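Local coordinates for 2'-deoxycytidine 5'-triphosphate deaminase (PDB 2R9Q), which probably deaminates dCTP to dUTP, a step toward thymidylate synthesis, at residues G201-K209 with L326-Y337. Sequence-based numbering, arbitrary orientation.
Sequences GIALSIDLK and LEHGQIVGRLVY
Ile206 packs against both Leu326 and Val332: its CG2 lies 4.0 Å from Leu326 CG, and its CB faces Val332 CG1. Leu208 CD2 reaches the same Leu326 CG, while Phe289 of strand 289-292 adjoins Leu326 and Val332. Farther along, Leu204 CD1 and Ile202 CG1 both approach Leu335 CB, and Ile202 CG2 sits 3.7 Å from Tyr337 CE2. Antiparallel backbone pairing within the C-terminal DCD domain joins 202-205, an outermost strand of its sheet within the chain, to 331-337. It is interrupted by a classic beta bulge, where Leu204 O takes a nearly straight bond from Val332 N (2.8 Å, 175°) and a weak one from Gly333 N. Beyond it, Ile206 N and O bond Gln330 O and Gly329 N, tying the chain to the type II turn 327-330. At the polar edge, His328 CG stands anti to the backbone N (chi1 180°), bringing the ring beside Leu208, whose N donates to ND1 in the ring plane (2.9 Å). Lys209 CD lies 3.4 Å from the centroid of the His328 ring, a CH-pi contact almost on the normal. Asp207 OD1 closes an Asx turn onto Lys209 N, while OD2 salt-bridges Arg312. The Leu208 bond makes ND1 an acceptor, so a neutral His328 would probably carry its proton on NE2.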
ATOM      1  N   GLY B 201     -19.256  20.774  23.132  1.00 84.01           N
ATOM      2  CA  GLY B 201     -19.145  20.341  24.527  1.00 84.30           C
ATOM      3  C   GLY B 201     -17.739  20.519  25.081  1.00 83.50           C
ATOM      4  O   GLY B 201     -17.030  21.420  24.660  1.00 82.97           O
ATOM      5  N   ILE B 202     -17.314  19.653  25.998  1.00 82.38           N
ATOM      6  CA  ILE B 202     -15.963  19.766  26.587  1.00 81.05           C
ATOM      7  C   ILE B 202     -14.875  19.208  25.638  1.00 78.72           C
ATOM      8  O   ILE B 202     -15.064  18.186  25.008  1.00 78.55           O
ATOM      9  CB  ILE B 202     -15.881  19.220  28.067  1.00 81.44           C
ATOM     10  CG1 ILE B 202     -15.417  17.756  28.162  1.00 82.93           C
ATOM     11  CG2 ILE B 202     -17.218  19.426  28.818  1.00 80.57           C
ATOM     12  CD1 ILE B 202     -13.952  17.609  28.511  1.00 83.53           C
ATOM     13  N   ALA B 203     -13.759  19.923  25.516  1.00 76.07           N
ATOM     14  CA  ALA B 203     -12.715  19.597  24.547  1.00 74.31           C
ATOM     15  C   ALA B 203     -11.681  18.629  25.122  1.00 72.08           C
ATOM     16  O   ALA B 203     -11.303  18.706  26.286  1.00 71.34           O
ATOM     17  CB  ALA B 203     -12.034  20.872  24.006  1.00 73.99           C
ATOM     18  N   LEU B 204     -11.257  17.695  24.292  1.00 70.31           N
ATOM     19  CA  LEU B 204     -10.292  16.691  24.690  1.00 69.49           C
ATOM     20  C   LEU B 204      -8.989  16.902  23.926  1.00 68.20           C
ATOM     21  O   LEU B 204      -8.981  17.057  22.711  1.00 67.66           O
ATOM     22  CB  LEU B 204     -10.868  15.278  24.492  1.00 69.84           C
ATOM     23  CG  LEU B 204     -12.049  14.907  25.432  1.00 70.52           C
ATOM     24  CD1 LEU B 204     -12.813  13.700  24.965  1.00 69.02           C
ATOM     25  CD2 LEU B 204     -11.629  14.714  26.855  1.00 67.39           C
ATOM     26  N   SER B 205      -7.885  16.920  24.652  1.00 66.98           N
ATOM     27  CA  SER B 205      -6.587  17.124  24.056  1.00 66.30           C
ATOM     28  C   SER B 205      -5.700  15.899  24.288  1.00 65.25           C
ATOM     29  O   SER B 205      -5.962  15.092  25.162  1.00 63.19           O
ATOM     30  CB  SER B 205      -5.939  18.407  24.596  1.00 66.36           C
ATOM     31  OG  SER B 205      -5.772  18.332  25.988  1.00 64.67           O
ATOM     32  N   ILE B 206      -4.651  15.783  23.474  1.00 64.44           N
ATOM     33  CA  ILE B 206      -3.834  14.581  23.442  1.00 63.74           C
ATOM     34  C   ILE B 206      -2.648  14.651  24.403  1.00 63.28           C
ATOM     35  O   ILE B 206      -1.956  15.647  24.460  1.00 62.19           O
ATOM     36  CB  ILE B 206      -3.383  14.226  21.970  1.00 63.41           C
ATOM     37  CG1 ILE B 206      -3.129  12.723  21.844  1.00 62.49           C
ATOM     38  CG2 ILE B 206      -2.203  15.056  21.524  1.00 60.91           C
ATOM     39  CD1 ILE B 206      -4.425  11.925  21.674  1.00 64.06           C
ATOM     40  N   ASP B 207      -2.431  13.576  25.151  1.00 63.47           N
ATOM     41  CA  ASP B 207      -1.293  13.459  26.034  1.00 64.05           C
ATOM     42  C   ASP B 207      -0.185  12.664  25.373  1.00 64.81           C
ATOM     43  O   ASP B 207      -0.284  11.444  25.234  1.00 64.78           O
ATOM     44  CB  ASP B 207      -1.689  12.765  27.319  1.00 64.04           C
ATOM     45  CG  ASP B 207      -0.685  12.982  28.432  1.00 64.46           C
ATOM     46  OD1 ASP B 207       0.553  13.044  28.181  1.00 63.16           O
ATOM     47  OD2 ASP B 207      -1.156  13.108  29.582  1.00 64.73           O
ATOM     48  N   LEU B 208       0.880  13.360  25.008  1.00 65.69           N
ATOM     49  CA  LEU B 208       2.040  12.775  24.357  1.00 67.23           C
ATOM     50  C   LEU B 208       3.320  12.844  25.244  1.00 68.74           C
ATOM     51  O   LEU B 208       4.423  12.596  24.782  1.00 66.60           O
ATOM     52  CB  LEU B 208       2.243  13.489  23.007  1.00 66.99           C
ATOM     53  CG  LEU B 208       1.781  12.829  21.712  1.00 66.15           C
ATOM     54  CD1 LEU B 208       0.761  11.737  21.938  1.00 62.97           C
ATOM     55  CD2 LEU B 208       1.269  13.888  20.719  1.00 62.76           C
ATOM     56  N   LYS B 209       3.146  13.159  26.525  1.00 71.64           N
ATOM     57  CA  LYS B 209       4.280  13.306  27.456  1.00 74.05           C
ATOM     58  C   LYS B 209       4.781  11.952  27.964  1.00 74.70           C
ATOM     59  O   LYS B 209       5.988  11.764  28.146  1.00 74.47           O
ATOM     60  CB  LYS B 209       3.952  14.252  28.618  1.00 74.52           C
ATOM     61  CG  LYS B 209       4.845  15.494  28.694  1.00 76.92           C
ATOM     62  CD  LYS B 209       4.398  16.620  27.769  1.00 78.60           C
ATOM     63  CE  LYS B 209       5.226  17.884  27.949  1.00 78.91           C
ATOM     64  NZ  LYS B 209       6.663  17.712  27.530  1.00 81.20           N
ATOM     65  N   LEU B 326       1.604  15.225  15.253  1.00 61.09           N
ATOM     66  CA  LEU B 326       0.655  15.495  16.299  1.00 61.83           C
ATOM     67  C   LEU B 326       1.436  15.881  17.542  1.00 61.80           C
ATOM     68  O   LEU B 326       2.377  15.212  17.927  1.00 60.63           O
ATOM     69  CB  LEU B 326      -0.247  14.283  16.566  1.00 61.81           C
ATOM     70  CG  LEU B 326      -1.326  14.381  17.660  1.00 61.26           C
ATOM     71  CD1 LEU B 326      -2.460  15.359  17.350  1.00 57.66           C
ATOM     72  CD2 LEU B 326      -1.867  12.967  17.945  1.00 60.87           C
ATOM     73  N   GLU B 327       1.018  16.969  18.162  1.00 62.85           N
ATOM     74  CA  GLU B 327       1.752  17.539  19.291  1.00 64.82           C
ATOM     75  C   GLU B 327       0.883  17.480  20.540  1.00 64.49           C
ATOM     76  O   GLU B 327      -0.352  17.617  20.453  1.00 64.04           O
ATOM     77  CB  GLU B 327       2.193  18.994  18.979  1.00 64.68           C
ATOM     78  CG  GLU B 327       3.196  19.103  17.838  1.00 65.03           C
ATOM     79  CD  GLU B 327       3.446  20.538  17.400  1.00 67.22           C
ATOM     80  OE1 GLU B 327       4.063  21.286  18.212  1.00 70.41           O
ATOM     81  OE2 GLU B 327       3.027  20.918  16.250  1.00 67.92           O
ATOM     82  N   HIS B 328       1.548  17.237  21.674  1.00 64.75           N
ATOM     83  CA  HIS B 328       0.948  17.246  23.014  1.00 64.75           C
ATOM     84  C   HIS B 328       0.091  18.505  23.270  1.00 64.57           C
ATOM     85  O   HIS B 328       0.458  19.611  22.867  1.00 64.30           O
ATOM     86  CB  HIS B 328       2.066  17.157  24.056  1.00 64.77           C
ATOM     87  CG  HIS B 328       1.584  17.167  25.481  1.00 64.95           C
ATOM     88  ND1 HIS B 328       1.244  16.017  26.163  1.00 65.03           N
ATOM     89  CD2 HIS B 328       1.384  18.186  26.346  1.00 64.87           C
ATOM     90  CE1 HIS B 328       0.862  16.327  27.390  1.00 66.21           C
ATOM     91  NE2 HIS B 328       0.935  17.640  27.522  1.00 65.29           N
ATOM     92  N   GLY B 329      -1.050  18.329  23.928  1.00 64.67           N
ATOM     93  CA  GLY B 329      -2.002  19.420  24.131  1.00 65.36           C
ATOM     94  C   GLY B 329      -2.873  19.743  22.935  1.00 65.41           C
ATOM     95  O   GLY B 329      -3.812  20.493  23.056  1.00 64.90           O
ATOM     96  N   GLN B 330      -2.584  19.172  21.774  1.00 66.29           N
ATOM     97  CA  GLN B 330      -3.440  19.364  20.605  1.00 66.75           C
ATOM     98  C   GLN B 330      -4.851  18.851  20.895  1.00 66.80           C
ATOM     99  O   GLN B 330      -5.023  17.700  21.333  1.00 66.14           O
ATOM    100  CB  GLN B 330      -2.849  18.631  19.422  1.00 66.88           C
ATOM    101  CG  GLN B 330      -3.736  18.495  18.192  1.00 67.31           C
ATOM    102  CD  GLN B 330      -3.974  19.794  17.489  1.00 66.48           C
ATOM    103  OE1 GLN B 330      -3.041  20.480  17.118  1.00 65.89           O
ATOM    104  NE2 GLN B 330      -5.235  20.121  17.265  1.00 67.66           N
ATOM    105  N   ILE B 331      -5.849  19.702  20.625  1.00 66.78           N
ATOM    106  CA  ILE B 331      -7.258  19.290  20.676  1.00 66.93           C
ATOM    107  C   ILE B 331      -7.661  18.318  19.557  1.00 66.73           C
ATOM    108  O   ILE B 331      -7.402  18.567  18.382  1.00 66.43           O
ATOM    109  CB  ILE B 331      -8.229  20.492  20.678  1.00 66.81           C
ATOM    110  CG1 ILE B 331      -8.009  21.334  21.948  1.00 66.86           C
ATOM    111  CG2 ILE B 331      -9.689  20.006  20.580  1.00 64.07           C
ATOM    112  CD1 ILE B 331      -8.627  22.725  21.891  1.00 64.45           C
ATOM    113  N   VAL B 332      -8.301  17.214  19.952  1.00 66.65           N
ATOM    114  CA  VAL B 332      -8.594  16.096  19.041  1.00 66.26           C
ATOM    115  C   VAL B 332     -10.067  15.687  18.967  1.00 66.55           C
ATOM    116  O   VAL B 332     -10.503  15.029  18.018  1.00 65.41           O
ATOM    117  CB  VAL B 332      -7.703  14.858  19.351  1.00 66.32           C
ATOM    118  CG1 VAL B 332      -6.215  15.255  19.294  1.00 65.17           C
ATOM    119  CG2 VAL B 332      -8.091  14.189  20.695  1.00 62.20           C
ATOM    120  N   GLY B 333     -10.824  16.086  19.967  1.00 67.50           N
ATOM    121  CA  GLY B 333     -12.248  15.856  19.987  1.00 68.03           C
ATOM    122  C   GLY B 333     -13.027  16.691  20.984  1.00 68.23           C
ATOM    123  O   GLY B 333     -12.481  17.484  21.758  1.00 67.50           O
ATOM    124  N   ARG B 334     -14.317  16.441  20.985  1.00 68.84           N
ATOM    125  CA  ARG B 334     -15.260  17.188  21.761  1.00 70.14           C
ATOM    126  C   ARG B 334     -16.313  16.185  22.376  1.00 68.74           C
ATOM    127  O   ARG B 334     -17.006  15.457  21.664  1.00 67.32           O
ATOM    128  CB  ARG B 334     -15.764  18.254  20.788  1.00 71.39           C
ATOM    129  CG  ARG B 334     -17.003  18.973  21.061  1.00 76.36           C
ATOM    130  CD  ARG B 334     -17.434  19.693  19.749  1.00 82.85           C
ATOM    131  NE  ARG B 334     -17.897  18.827  18.630  1.00 84.26           N
ATOM    132  CZ  ARG B 334     -19.171  18.485  18.381  1.00 87.16           C
ATOM    133  NH1 ARG B 334     -20.156  18.865  19.190  1.00 90.51           N
ATOM    134  NH2 ARG B 334     -19.475  17.730  17.331  1.00 85.14           N
ATOM    135  N   LEU B 335     -16.327  16.083  23.705  1.00 68.01           N
ATOM    136  CA  LEU B 335     -17.277  15.242  24.416  1.00 67.00           C
ATOM    137  C   LEU B 335     -18.578  16.012  24.631  1.00 66.72           C
ATOM    138  O   LEU B 335     -18.612  17.000  25.355  1.00 66.06           O
ATOM    139  CB  LEU B 335     -16.707  14.775  25.734  1.00 66.69           C
ATOM    140  CG  LEU B 335     -17.353  13.581  26.437  1.00 66.01           C
ATOM    141  CD1 LEU B 335     -17.332  12.300  25.569  1.00 60.86           C
ATOM    142  CD2 LEU B 335     -16.681  13.362  27.809  1.00 65.99           C
ATOM    143  N   VAL B 336     -19.629  15.544  23.961  1.00 66.11           N
ATOM    144  CA  VAL B 336     -20.947  16.169  23.968  1.00 65.54           C
ATOM    145  C   VAL B 336     -21.908  15.443  24.944  1.00 65.53           C
ATOM    146  O   VAL B 336     -22.054  14.231  24.893  1.00 63.80           O
ATOM    147  CB  VAL B 336     -21.526  16.196  22.561  1.00 64.60           C
ATOM    148  CG1 VAL B 336     -22.964  16.635  22.588  1.00 64.32           C
ATOM    149  CG2 VAL B 336     -20.684  17.109  21.658  1.00 64.64           C
ATOM    150  N   TYR B 337     -22.549  16.216  25.822  1.00 66.20           N
ATOM    151  CA  TYR B 337     -23.396  15.688  26.881  1.00 66.84           C
ATOM    152  C   TYR B 337     -24.881  15.753  26.487  1.00 67.57           C
ATOM    153  O   TYR B 337     -25.314  16.650  25.773  1.00 67.00           O
ATOM    154  CB  TYR B 337     -23.150  16.434  28.195  1.00 66.12           C
ATOM    155  CG  TYR B 337     -21.823  16.110  28.842  1.00 65.58           C
ATOM    156  CD1 TYR B 337     -21.732  15.180  29.856  1.00 63.43           C
ATOM    157  CD2 TYR B 337     -20.650  16.736  28.430  1.00 66.12           C
ATOM    158  CE1 TYR B 337     -20.521  14.865  30.433  1.00 63.86           C
ATOM    159  CE2 TYR B 337     -19.422  16.423  29.014  1.00 65.43           C
ATOM    160  CZ  TYR B 337     -19.364  15.494  30.023  1.00 64.60           C
ATOM    161  OH  TYR B 337     -18.149  15.186  30.623  1.00 63.63           O
TER